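Proline dehydrogenase (Bradyrhizobium japonicum USDA 110, PDB 3HAZ) probably oxidises proline to glutamate in two steps, as a bifunctional flavoenzyme that joins an FAD-dependent proline dehydrogenase to an NAD-dependent aldehyde dehydrogenase. Local coordinates at residues A[80-85]-A[163-168]; A[167-172]-A[443-448]; A[194-199]-A[212-217]; A[219-224]-A[273-278]. All coordinates share one frame; numbering follows the deposited sequence.

Contact 1: A[80-85]-A[163-168]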
loop_
_atom_site.group_PDB
_atom_site.type_symbol
_atom_site.label_atom_id
_atom_site.label_comp_id
_atom_site.label_asym_id
_atom_site.label_seq_id
_atom_site.Cartn_x
_atom_site.Cartn_y
_atom_site.Cartn_z
ATOM N N LEU A 80 11.916 14.225 -47.136
ATOM C CA LEU A 80 12.037 13.363 -48.300
ATOM C C LEU A 80 11.023 13.798 -49.368
ATOM O O LEU A 80 11.332 13.827 -50.558
ATOM C CB LEU A 80 11.807 11.903 -47.905
ATOM C CG LEU A 80 11.811 10.888 -49.047
ATOM C CD1 LEU A 80 13.119 10.973 -49.840
ATOM C CD2 LEU A 80 11.588 9.478 -48.524
ATOM N N ALA A 81 9.812 14.140 -48.931
ATOM C CA ALA A 81 8.766 14.607 -49.839
ATOM C C ALA A 81 9.216 15.827 -50.644
ATOM O O ALA A 81 9.049 15.859 -51.862
ATOM C CB ALA A 81 7.466 14.903 -49.080
ATOM N N GLU A 82 9.805 16.821 -49.980
ATOM C CA GLU A 82 10.239 18.026 -50.695
ATOM C C GLU A 82 11.331 17.721 -51.727
ATOM O O GLU A 82 11.270 18.197 -52.861
ATOM C CB GLU A 82 10.688 19.129 -49.729
ATOM C CG GLU A 82 11.157 20.416 -50.424
ATOM C CD GLU A 82 10.060 21.081 -51.249
ATOM O OE1 GLU A 82 8.895 20.654 -51.137
ATOM O OE2 GLU A 82 10.352 22.033 -52.005
ATOM N N ALA A 83 12.329 16.936 -51.336
ATOM C CA ALA A 83 13.359 16.494 -52.271
ATOM C C ALA A 83 12.720 15.827 -53.481
ATOM O O ALA A 83 13.071 16.131 -54.617
ATOM C CB ALA A 83 14.332 15.530 -51.589
ATOM N N LEU A 84 11.777 14.918 -53.237
ATOM C CA LEU A 84 11.100 14.214 -54.328
ATOM C C LEU A 84 10.262 15.142 -55.219
ATOM O O LEU A 84 10.166 14.930 -56.425
ATOM C CB LEU A 84 10.248 13.060 -53.788
ATOM C CG LEU A 84 11.080 11.875 -53.287
ATOM C CD1 LEU A 84 10.258 10.936 -52.417
ATOM C CD2 LEU A 84 11.698 11.128 -54.462
ATOM N N LEU A 85 9.667 16.172 -54.627
ATOM C CA LEU A 85 8.870 17.120 -55.395
ATOM C C LEU A 85 9.730 17.990 -56.299
ATOM O O LEU A 85 9.240 18.561 -57.274
ATOM C CB LEU A 85 8.049 18.021 -54.472
ATOM C CG LEU A 85 6.806 17.439 -53.801
ATOM C CD1 LEU A 85 6.256 18.439 -52.787
ATOM C CD2 LEU A 85 5.744 17.072 -54.836
ATOM N N ARG A 163 1.895 15.640 -51.101
ATOM C CA ARG A 163 0.783 16.552 -51.348
ATOM C C ARG A 163 0.718 17.658 -50.297
ATOM O O ARG A 163 0.322 18.787 -50.599
ATOM C CB ARG A 163 -0.571 15.836 -51.530
ATOM C CG ARG A 163 -0.805 14.609 -50.671
ATOM C CD ARG A 163 -1.941 13.760 -51.248
ATOM N NE ARG A 163 -2.187 12.546 -50.469
ATOM C CZ ARG A 163 -1.659 11.355 -50.742
ATOM N NH1 ARG A 163 -1.937 10.308 -49.975
ATOM N NH2 ARG A 163 -0.850 11.208 -51.783
ATOM N N LEU A 164 1.134 17.354 -49.071
ATOM C CA LEU A 164 1.127 18.381 -48.036
ATOM C C LEU A 164 2.184 19.448 -48.326
ATOM O O LEU A 164 1.909 20.649 -48.248
ATOM C CB LEU A 164 1.318 17.767 -46.639
ATOM C CG LEU A 164 0.152 16.915 -46.121
ATOM C CD1 LEU A 164 0.554 16.137 -44.877
ATOM C CD2 LEU A 164 -1.101 17.756 -45.858
ATOM N N MET A 165 3.390 19.007 -48.671
ATOM C CA MET A 165 4.483 19.928 -48.951
ATOM C C MET A 165 4.176 20.767 -50.183
ATOM O O MET A 165 4.505 21.951 -50.242
ATOM C CB MET A 165 5.803 19.166 -49.158
ATOM C CG MET A 165 6.340 18.486 -47.901
ATOM S SD MET A 165 6.450 19.643 -46.537
ATOM C CE MET A 165 7.643 20.810 -47.182
ATOM N N GLY A 166 3.554 20.143 -51.174
ATOM C CA GLY A 166 3.279 20.823 -52.426
ATOM C C GLY A 166 2.112 21.789 -52.306
ATOM O O GLY A 166 2.069 22.810 -52.987
ATOM N N ASN A 167 1.160 21.473 -51.433
ATOM C CA ASN A 167 -0.049 22.292 -51.318
ATOM C C ASN A 167 0.029 23.384 -50.262
ATOM O O ASN A 167 -0.594 24.431 -50.408
ATOM C CB ASN A 167 -1.278 21.414 -51.058
ATOM C CG ASN A 167 -1.645 20.563 -52.258
ATOM O OD1 ASN A 167 -1.339 20.913 -53.395
ATOM N ND2 ASN A 167 -2.299 19.436 -52.011
ATOM N N HIS A 168 0.799 23.148 -49.206
ATOM C CA HIS A 168 0.746 24.024 -48.036
ATOM C C HIS A 168 2.018 24.818 -47.776
ATOM O O HIS A 168 2.075 25.622 -46.848
ATOM C CB HIS A 168 0.337 23.225 -46.798
ATOM C CG HIS A 168 -1.002 22.573 -46.938
ATOM N ND1 HIS A 168 -1.291 21.336 -46.408
ATOM C CD2 HIS A 168 -2.122 22.980 -47.581
ATOM C CE1 HIS A 168 -2.538 21.015 -46.703
ATOM N NE2 HIS A 168 -3.062 21.993 -47.420
HETATM O O HOH W 1 6.799 22.311 -51.916
#
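Met165 lies against Ala81, Glu82 and Leu85 where two helices cross. The axes of these short segments approach to 9.0 Å with a crossing angle of -70°.

The apolar part has two contacts. Met165 CB meets Leu85 CD1 at 3.7 Å, and Met165 CG sits 3.9 Å from Ala81 CB. Met165 CG is anti to its own carbonyl carbon (chi1 -68°), and the chain bends at chi2 and chi3. The methionine therefore folds compactly between the helices. Leu85 CD1 also lies against the backbone of the other helix, 3.6 Å from Gly166 N.

The polar part runs through water. One water donates to Glu82 OE1 at 2.8 Å and to Met165 O at 2.9 Å, so it bridges a side chain and a backbone carbonyl. Glu82 CG is anti to the backbone N (chi1 180°), and a bend at chi2 brings OE1 beside Met165 CB. The other oxygen, Glu82 OE2, is hydrogen-bonded to His449 NE2 and forms a salt bridge with Arg86.

Both segments belong to the region matched to the proline dehydrogenase DNA-binding family. Helix 71-85 packs across helix 151-168, with Ala81 and Leu85 also on Met162. Glu82 and Met165 both reach Leu171 of strand 170-172.

Contact 2: A[167-172]-A[443-448]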
loop_
_atom_site.group_PDB
_atom_site.type_symbol
_atom_site.label_atom_id
_atom_site.label_comp_id
_atom_site.label_asym_id
_atom_site.label_seq_id
_atom_site.Cartn_x
_atom_site.Cartn_y
_atom_site.Cartn_z
ATOM N N ASN A 167 1.160 21.473 -51.433
ATOM C CA ASN A 167 -0.049 22.292 -51.318
ATOM C C ASN A 167 0.029 23.384 -50.262
ATOM O O ASN A 167 -0.594 24.431 -50.408
ATOM C CB ASN A 167 -1.278 21.414 -51.058
ATOM C CG ASN A 167 -1.645 20.563 -52.258
ATOM O OD1 ASN A 167 -1.339 20.913 -53.395
ATOM N ND2 ASN A 167 -2.299 19.436 -52.011
ATOM N N HIS A 168 0.799 23.148 -49.206
ATOM C CA HIS A 168 0.746 24.024 -48.036
ATOM C C HIS A 168 2.018 24.818 -47.776
ATOM O O HIS A 168 2.075 25.622 -46.848
ATOM C CB HIS A 168 0.337 23.225 -46.798
ATOM C CG HIS A 168 -1.002 22.573 -46.938
ATOM N ND1 HIS A 168 -1.291 21.336 -46.408
ATOM C CD2 HIS A 168 -2.122 22.980 -47.581
ATOM C CE1 HIS A 168 -2.538 21.015 -46.703
ATOM N NE2 HIS A 168 -3.062 21.993 -47.420
ATOM N N PHE A 169 3.031 24.599 -48.604
ATOM C CA PHE A 169 4.257 25.368 -48.494
ATOM C C PHE A 169 4.581 25.973 -49.848
ATOM O O PHE A 169 4.294 25.373 -50.877
ATOM C CB PHE A 169 5.403 24.477 -48.018
ATOM C CG PHE A 169 5.219 23.953 -46.623
ATOM C CD1 PHE A 169 5.902 24.521 -45.563
ATOM C CD2 PHE A 169 4.356 22.902 -46.374
ATOM C CE1 PHE A 169 5.729 24.053 -44.275
ATOM C CE2 PHE A 169 4.184 22.423 -45.088
ATOM C CZ PHE A 169 4.872 23.005 -44.035
ATOM N N VAL A 170 5.153 27.171 -49.837
ATOM C CA VAL A 170 5.646 27.812 -51.047
ATOM C C VAL A 170 7.176 27.874 -50.960
ATOM O O VAL A 170 7.736 28.765 -50.318
ATOM C CB VAL A 170 5.070 29.232 -51.205
ATOM C CG1 VAL A 170 5.684 29.915 -52.417
ATOM C CG2 VAL A 170 3.533 29.184 -51.322
ATOM N N LEU A 171 7.840 26.919 -51.606
ATOM C CA LEU A 171 9.265 26.673 -51.377
ATOM C C LEU A 171 10.093 26.736 -52.659
ATOM O O LEU A 171 9.587 26.482 -53.744
ATOM C CB LEU A 171 9.442 25.292 -50.747
ATOM C CG LEU A 171 9.407 25.160 -49.220
ATOM C CD1 LEU A 171 8.654 26.301 -48.563
ATOM C CD2 LEU A 171 8.820 23.821 -48.822
ATOM N N GLY A 172 11.375 27.055 -52.515
ATOM C CA GLY A 172 12.308 27.040 -53.626
ATOM C C GLY A 172 13.734 26.995 -53.113
ATOM O O GLY A 172 13.975 27.189 -51.923
ATOM N N TYR A 443 -2.380 32.738 -44.233
ATOM C CA TYR A 443 -0.955 32.889 -44.495
ATOM C C TYR A 443 -0.395 31.613 -45.090
ATOM O O TYR A 443 -0.760 30.504 -44.679
ATOM C CB TYR A 443 -0.174 33.176 -43.211
ATOM C CG TYR A 443 -0.303 34.564 -42.634
ATOM C CD1 TYR A 443 0.666 35.530 -42.872
ATOM C CD2 TYR A 443 -1.363 34.890 -41.792
ATOM C CE1 TYR A 443 0.569 36.799 -42.311
ATOM C CE2 TYR A 443 -1.465 36.150 -41.219
ATOM C CZ TYR A 443 -0.502 37.100 -41.485
ATOM O OH TYR A 443 -0.613 38.352 -40.923
ATOM N N ALA A 444 0.516 31.782 -46.040
ATOM C CA ALA A 444 1.258 30.666 -46.607
ATOM C C ALA A 444 2.716 30.748 -46.171
ATOM O O ALA A 444 3.317 31.829 -46.186
ATOM C CB ALA A 444 1.150 30.680 -48.142
ATOM N N PRO A 445 3.294 29.613 -45.762
ATOM C CA PRO A 445 4.727 29.617 -45.462
ATOM C C PRO A 445 5.487 29.801 -46.764
ATOM O O PRO A 445 5.218 29.076 -47.728
ATOM C CB PRO A 445 4.973 28.213 -44.895
ATOM C CG PRO A 445 3.604 27.715 -44.484
ATOM C CD PRO A 445 2.673 28.310 -45.485
ATOM N N VAL A 446 6.395 30.770 -46.800
ATOM C CA VAL A 446 7.109 31.108 -48.026
ATOM C C VAL A 446 8.590 31.245 -47.739
ATOM O O VAL A 446 8.973 32.041 -46.887
ATOM C CB VAL A 446 6.633 32.458 -48.611
ATOM C CG1 VAL A 446 7.453 32.819 -49.858
ATOM C CG2 VAL A 446 5.131 32.438 -48.914
ATOM N N GLY A 447 9.424 30.486 -48.450
ATOM C CA GLY A 447 10.859 30.676 -48.351
ATOM C C GLY A 447 11.757 29.669 -49.051
ATOM O O GLY A 447 11.313 28.863 -49.862
ATOM N N SER A 448 13.044 29.722 -48.713
ATOM C CA SER A 448 14.050 28.825 -49.280
ATOM C C SER A 448 14.174 27.502 -48.521
ATOM O O SER A 448 13.875 27.428 -47.327
ATOM C CB SER A 448 15.408 29.524 -49.297
ATOM O OG SER A 448 15.346 30.681 -50.103
#
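Val170 pairs with Val446 in a short parallel ladder, and its backbone makes two of the three hydrogen bonds. Val170 N donates to Pro445 O at 2.8 Å, and Gly447 N donates to Val170 O at 3.0 Å. The third bond, Gly172 N to Gly447 O, is longer at 3.2 Å and more bent, with an N-H...O angle of 141°. The segment axes are only 7° from parallel. CA-H...O contacts add to the ladder, among them Val446 CA to Val170 O at 3.3 Å.

Side chains meet next. Val170 CB touches Val446 CG2 at 3.9 Å on the face these two valines share. Leu171 points to the other face. Just before the ladder, Phe169 CD1 meets Pro445 CB at 3.9 Å. Phe169 CG stands anti to its carbonyl carbon (chi1 -65°), which sets the ring obliquely beside the proline. The His168 carbonyl lies close to Pro445 CD.

Further out, Arg181 NE bonds to Leu171 O, and Tyr443, which touches the FAD, is held through its hydroxyl by Arg341.

Strand 170-172 thus lies alongside strand 440-448 of the proline dehydrogenase barrel. Strand 193-196 is another neighbour of 440-448. Helix 452-463 covers Phe169 and Pro445 through Tyr455, and helix 71-85 meets Phe169 through Met78.

Contact 3: A[194-199]-A[212-217]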
loop_
_atom_site.group_PDB
_atom_site.type_symbol
_atom_site.label_atom_id
_atom_site.label_comp_id
_atom_site.label_asym_id
_atom_site.label_seq_id
_atom_site.Cartn_x
_atom_site.Cartn_y
_atom_site.Cartn_z
ATOM N N PHE A 194 2.008 36.230 -46.499
ATOM C CA PHE A 194 3.245 35.459 -46.476
ATOM C C PHE A 194 3.780 35.326 -45.062
ATOM O O PHE A 194 4.117 36.320 -44.417
ATOM C CB PHE A 194 4.322 36.129 -47.344
ATOM C CG PHE A 194 4.066 36.055 -48.834
ATOM C CD1 PHE A 194 2.856 35.592 -49.339
ATOM C CD2 PHE A 194 5.038 36.490 -49.731
ATOM C CE1 PHE A 194 2.625 35.543 -50.720
ATOM C CE2 PHE A 194 4.811 36.456 -51.109
ATOM C CZ PHE A 194 3.601 35.975 -51.600
ATOM N N ASP A 195 3.856 34.090 -44.593
ATOM C CA ASP A 195 4.580 33.767 -43.375
ATOM C C ASP A 195 5.977 33.333 -43.814
ATOM O O ASP A 195 6.193 32.186 -44.205
ATOM C CB ASP A 195 3.865 32.646 -42.619
ATOM C CG ASP A 195 4.552 32.279 -41.313
ATOM O OD1 ASP A 195 5.337 33.100 -40.788
ATOM O OD2 ASP A 195 4.294 31.166 -40.806
ATOM N N MET A 196 6.919 34.267 -43.784
ATOM C CA MET A 196 8.257 33.999 -44.296
ATOM C C MET A 196 9.026 33.017 -43.407
ATOM O O MET A 196 9.048 33.145 -42.181
ATOM C CB MET A 196 9.029 35.310 -44.466
ATOM C CG MET A 196 8.255 36.387 -45.244
ATOM S SD MET A 196 7.972 35.974 -46.984
ATOM C CE MET A 196 9.659 35.585 -47.471
ATOM N N LEU A 197 9.668 32.039 -44.034
ATOM C CA LEU A 197 10.382 30.988 -43.302
ATOM C C LEU A 197 11.497 31.460 -42.356
ATOM O O LEU A 197 11.720 30.868 -41.297
ATOM C CB LEU A 197 10.965 29.978 -44.289
ATOM C CG LEU A 197 10.142 28.718 -44.539
ATOM C CD1 LEU A 197 8.669 29.043 -44.579
ATOM C CD2 LEU A 197 10.596 28.036 -45.828
ATOM N N GLY A 198 12.205 32.510 -42.739
ATOM C CA GLY A 198 13.427 32.874 -42.037
ATOM C C GLY A 198 13.339 33.149 -40.545
ATOM O O GLY A 198 12.377 33.752 -40.060
ATOM N N GLU A 199 14.359 32.702 -39.815
ATOM C CA GLU A 199 14.509 33.033 -38.401
ATOM C C GLU A 199 15.972 32.893 -37.958
ATOM O O GLU A 199 16.755 32.170 -38.580
ATOM C CB GLU A 199 13.629 32.130 -37.537
ATOM C CG GLU A 199 14.234 30.765 -37.267
ATOM C CD GLU A 199 13.404 29.932 -36.301
ATOM O OE1 GLU A 199 12.164 30.093 -36.286
ATOM O OE2 GLU A 199 13.993 29.115 -35.560
ATOM N N ASP A 212 16.885 40.856 -47.791
ATOM C CA ASP A 212 16.634 40.850 -49.231
ATOM C C ASP A 212 15.406 40.012 -49.586
ATOM O O ASP A 212 14.592 40.416 -50.413
ATOM C CB ASP A 212 17.859 40.336 -49.993
ATOM C CG ASP A 212 19.046 41.281 -49.901
ATOM O OD1 ASP A 212 18.853 42.460 -49.536
ATOM O OD2 ASP A 212 20.177 40.842 -50.193
ATOM N N ALA A 213 15.277 38.847 -48.962
ATOM C CA ALA A 213 14.114 37.991 -49.201
ATOM C C ALA A 213 12.803 38.695 -48.844
ATOM O O ALA A 213 11.834 38.652 -49.615
ATOM C CB ALA A 213 14.244 36.663 -48.443
ATOM N N TYR A 214 12.767 39.339 -47.680
ATOM C CA TYR A 214 11.585 40.106 -47.287
ATOM C C TYR A 214 11.305 41.200 -48.314
ATOM O O TYR A 214 10.167 41.389 -48.733
ATOM C CB TYR A 214 11.779 40.777 -45.925
ATOM C CG TYR A 214 11.810 39.856 -44.721
ATOM C CD1 TYR A 214 10.878 38.837 -44.565
ATOM C CD2 TYR A 214 12.752 40.046 -43.709
ATOM C CE1 TYR A 214 10.906 38.002 -43.440
ATOM C CE2 TYR A 214 12.787 39.228 -42.586
ATOM C CZ TYR A 214 11.867 38.206 -42.459
ATOM O OH TYR A 214 11.904 37.404 -41.344
ATOM N N ALA A 215 12.355 41.935 -48.682
ATOM C CA ALA A 215 12.234 43.027 -49.638
ATOM C C ALA A 215 11.651 42.503 -50.936
ATOM O O ALA A 215 10.729 43.092 -51.490
ATOM C CB ALA A 215 13.592 43.683 -49.882
ATOM N N SER A 216 12.187 41.381 -51.409
ATOM C CA SER A 216 11.682 40.742 -52.620
ATOM C C SER A 216 10.233 40.281 -52.461
ATOM O O SER A 216 9.437 40.404 -53.395
ATOM C CB SER A 216 12.568 39.556 -53.030
ATOM O OG SER A 216 13.850 39.988 -53.464
ATOM N N ALA A 217 9.889 39.750 -51.287
ATOM C CA ALA A 217 8.531 39.253 -51.051
ATOM C C ALA A 217 7.518 40.402 -51.076
ATOM O O ALA A 217 6.432 40.289 -51.646
ATOM C CB ALA A 217 8.455 38.489 -49.707
HETATM O O HOH W 2 10.411 35.325 -41.099
#
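Tyr214 OH and the carbonyl oxygens of Met196 and Gly198 gather round one water. The water lies 2.6 Å from Tyr214 OH, 2.8 Å from Met196 O and 2.7 Å from Gly198 O. It is close to the plane of the tyrosine ring, at its edge. The hydroxyl has a second partner in the backbone N of Lys239, just past strand 235-238. The water thus ties the helix to the end of strand 193-196 and the loop after it.

Along the ring, away from the hydroxyl, the contact is apolar. Met196 CB meets Tyr214 CE1 at 3.4 Å, and Met196 CG is 3.7 Å from Tyr214 CD1. Both approach the ring at its edge. The two side chains run past each other in opposite directions. Met196 CG is anti to its own carbonyl carbon (chi1 -50°), and bends at chi2 and chi3 carry the sulfur on to Ala217. There Met196 SD touches Ala217 CB at 3.7 Å. Ala217 CB also lies at the edge of the Phe194 ring, in its plane, 4.0 Å from Phe194 CD2.

This is the strand-to-helix packing of a beta-alpha-beta unit in the barrel, made by strand 193-196, helix 204-223 and strand 235-238. With a phenylalanine at Tyr214, the water would probably lose one of its holders and Lys239 N its hydroxyl partner. The chemistry is mixed: the small Ala217 lets the helix settle on the methionine, while the tyrosine and water serve backbone groups where the strand ends.

Contact 4: A[219-224]-A[273-278]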
loop_
_atom_site.group_PDB
_atom_site.type_symbol
_atom_site.label_atom_id
_atom_site.label_comp_id
_atom_site.label_asym_id
_atom_site.label_seq_id
_atom_site.Cartn_x
_atom_site.Cartn_y
_atom_site.Cartn_z
ATOM N N GLU A 219 7.749 43.205 -52.725
ATOM C CA GLU A 219 7.506 43.589 -54.116
ATOM C C GLU A 219 6.566 42.611 -54.823
ATOM O O GLU A 219 5.624 43.024 -55.508
ATOM C CB GLU A 219 8.816 43.744 -54.889
ATOM C CG GLU A 219 9.667 44.886 -54.378
ATOM C CD GLU A 219 8.857 46.156 -54.167
ATOM O OE1 GLU A 219 8.183 46.604 -55.122
ATOM O OE2 GLU A 219 8.901 46.712 -53.050
ATOM N N THR A 220 6.807 41.315 -54.648
ATOM C CA THR A 220 5.933 40.305 -55.240
ATOM C C THR A 220 4.493 40.469 -54.761
ATOM O O THR A 220 3.563 40.542 -55.568
ATOM C CB THR A 220 6.412 38.878 -54.919
ATOM O OG1 THR A 220 7.694 38.666 -55.518
ATOM C CG2 THR A 220 5.418 37.838 -55.454
ATOM N N ILE A 221 4.316 40.515 -53.444
ATOM C CA ILE A 221 2.996 40.693 -52.848
ATOM C C ILE A 221 2.370 41.986 -53.343
ATOM O O ILE A 221 1.182 42.024 -53.678
ATOM C CB ILE A 221 3.072 40.758 -51.309
ATOM C CG1 ILE A 221 3.345 39.378 -50.722
ATOM C CG2 ILE A 221 1.784 41.314 -50.729
ATOM C CD1 ILE A 221 3.716 39.425 -49.250
ATOM N N GLY A 222 3.187 43.037 -53.381
ATOM C CA GLY A 222 2.752 44.360 -53.791
ATOM C C GLY A 222 2.131 44.384 -55.174
ATOM O O GLY A 222 1.007 44.856 -55.354
ATOM N N LYS A 223 2.862 43.866 -56.153
ATOM C CA LYS A 223 2.405 43.881 -57.535
ATOM C C LYS A 223 1.128 43.064 -57.742
ATOM O O LYS A 223 0.476 43.174 -58.778
ATOM C CB LYS A 223 3.515 43.390 -58.469
ATOM C CG LYS A 223 4.798 44.209 -58.377
ATOM C CD LYS A 223 5.752 43.893 -59.521
ATOM C CE LYS A 223 6.084 42.411 -59.579
ATOM N NZ LYS A 223 7.057 42.104 -60.663
ATOM N N ALA A 224 0.773 42.251 -56.753
ATOM C CA ALA A 224 -0.448 41.462 -56.816
ATOM C C ALA A 224 -1.329 41.688 -55.581
ATOM O O ALA A 224 -1.806 40.735 -54.971
ATOM C CB ALA A 224 -0.105 39.983 -56.964
ATOM N N HIS A 273 3.360 49.822 -50.748
ATOM C CA HIS A 273 2.317 49.003 -51.365
ATOM C C HIS A 273 1.091 48.932 -50.472
ATOM O O HIS A 273 0.160 48.166 -50.743
ATOM C CB HIS A 273 2.818 47.587 -51.669
ATOM C CG HIS A 273 3.798 47.524 -52.796
ATOM N ND1 HIS A 273 3.527 48.031 -54.047
ATOM C CD2 HIS A 273 5.050 47.012 -52.858
ATOM C CE1 HIS A 273 4.570 47.836 -54.835
ATOM N NE2 HIS A 273 5.510 47.223 -54.137
ATOM N N ASP A 274 1.102 49.729 -49.407
ATOM C CA ASP A 274 0.008 49.774 -48.441
ATOM C C ASP A 274 -0.340 48.383 -47.926
ATOM O O ASP A 274 -1.505 47.990 -47.928
ATOM C CB ASP A 274 -1.231 50.425 -49.060
ATOM C CG ASP A 274 -2.247 50.853 -48.016
ATOM O OD1 ASP A 274 -1.833 51.159 -46.879
ATOM O OD2 ASP A 274 -3.455 50.882 -48.331
ATOM N N LEU A 275 0.675 47.646 -47.482
ATOM C CA LEU A 275 0.492 46.277 -47.006
ATOM C C LEU A 275 0.348 46.205 -45.487
ATOM O O LEU A 275 0.697 47.138 -44.775
ATOM C CB LEU A 275 1.674 45.398 -47.439
ATOM C CG LEU A 275 1.985 45.283 -48.939
ATOM C CD1 LEU A 275 3.234 44.425 -49.134
ATOM C CD2 LEU A 275 0.796 44.711 -49.717
ATOM N N ASN A 276 -0.184 45.090 -45.007
ATOM C CA ASN A 276 -0.104 44.746 -43.599
ATOM C C ASN A 276 1.315 44.217 -43.337
ATOM O O ASN A 276 1.790 43.322 -44.038
ATOM C CB ASN A 276 -1.157 43.681 -43.275
ATOM C CG ASN A 276 -1.162 43.272 -41.794
ATOM O OD1 ASN A 276 -1.550 42.155 -41.457
ATOM N ND2 ASN A 276 -0.733 44.175 -40.917
ATOM N N PHE A 277 1.989 44.782 -42.342
ATOM C CA PHE A 277 3.369 44.422 -42.027
ATOM C C PHE A 277 3.459 44.011 -40.552
ATOM O O PHE A 277 3.332 44.851 -39.663
ATOM C CB PHE A 277 4.278 45.624 -42.323
ATOM C CG PHE A 277 5.744 45.348 -42.153
ATOM C CD1 PHE A 277 6.490 44.807 -43.195
ATOM C CD2 PHE A 277 6.381 45.649 -40.963
ATOM C CE1 PHE A 277 7.843 44.553 -43.043
ATOM C CE2 PHE A 277 7.743 45.403 -40.799
ATOM C CZ PHE A 277 8.474 44.855 -41.839
ATOM N N THR A 278 3.674 42.721 -40.292
ATOM C CA THR A 278 3.594 42.202 -38.926
ATOM C C THR A 278 4.929 41.664 -38.423
ATOM O O THR A 278 5.529 40.791 -39.051
ATOM C CB THR A 278 2.532 41.075 -38.801
ATOM O OG1 THR A 278 1.320 41.478 -39.446
ATOM C CG2 THR A 278 2.239 40.767 -37.331
#
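In the proline dehydrogenase barrel, the last turn of helix 204-223 packs on the turn that leads from helix 252-272 into strand 276-279. That turn is a Schellman motif, with Asp274 at positive phi as its C-prime residue.

His273 carries most of the contact. Its NE2 donates to Glu219 OE1 at 2.9 Å, and the bond is almost straight, with an N-H...O angle of 175°. The oxygen lies in the ring plane of the histidine. Seen from the carboxylate, however, the donor comes from above the plane, 45° out of it. Glu219 starts out pointing away from the turn, and its bend at chi2 (-46°) swings the carboxylate back to the ring.

One face of the same ring rests on Gly222. Gly222 CA stands 3.6 Å from the centroid of the His273 ring, in a CH-pi contact. A CB on this residue would collide with His273 CD2, so the lack of a side chain lets the ring lie flat on the helix. Deeper in, Ile221 CG2 meets Leu275 CD2 at 3.7 Å, and Ile221 continues onto Ile236 of strand 235-238.

Replacing His273 by alanine is likely to leave Glu219 without this N-H partner and to uncover the backbone at Gly222. The His273 carbonyl is bonded by Arg233, so its backbone has a hold of its own. The carboxylate is likely to favour a positive charge on the imidazole. A directed polar bond at the partly exposed edge thus gives way to plain aliphatic packing inside.

In the fold
Contacts 1, 2 and 3 are buried, while contact 4 is only partly buried. Contact 1 joins helix to helix and is mostly apolar. Contact 2 shares helix 151-168 with it, and Leu164 O packs on Phe169 CD2 between them. Contact 2 is the one built on strand pairing, so backbone bonds dominate. Its strand 440-448 is the neighbour of strand 193-196 in contact 3, with probable hydrogen bonds from Asp195 and Leu197. Contacts 3 and 4 both use helix 204-223, and Phe194 meets Ile221 between them. Contacts 1 and 3 add a water bridge to apolar packing, whereas contact 4 has a direct histidine-carboxylate bond.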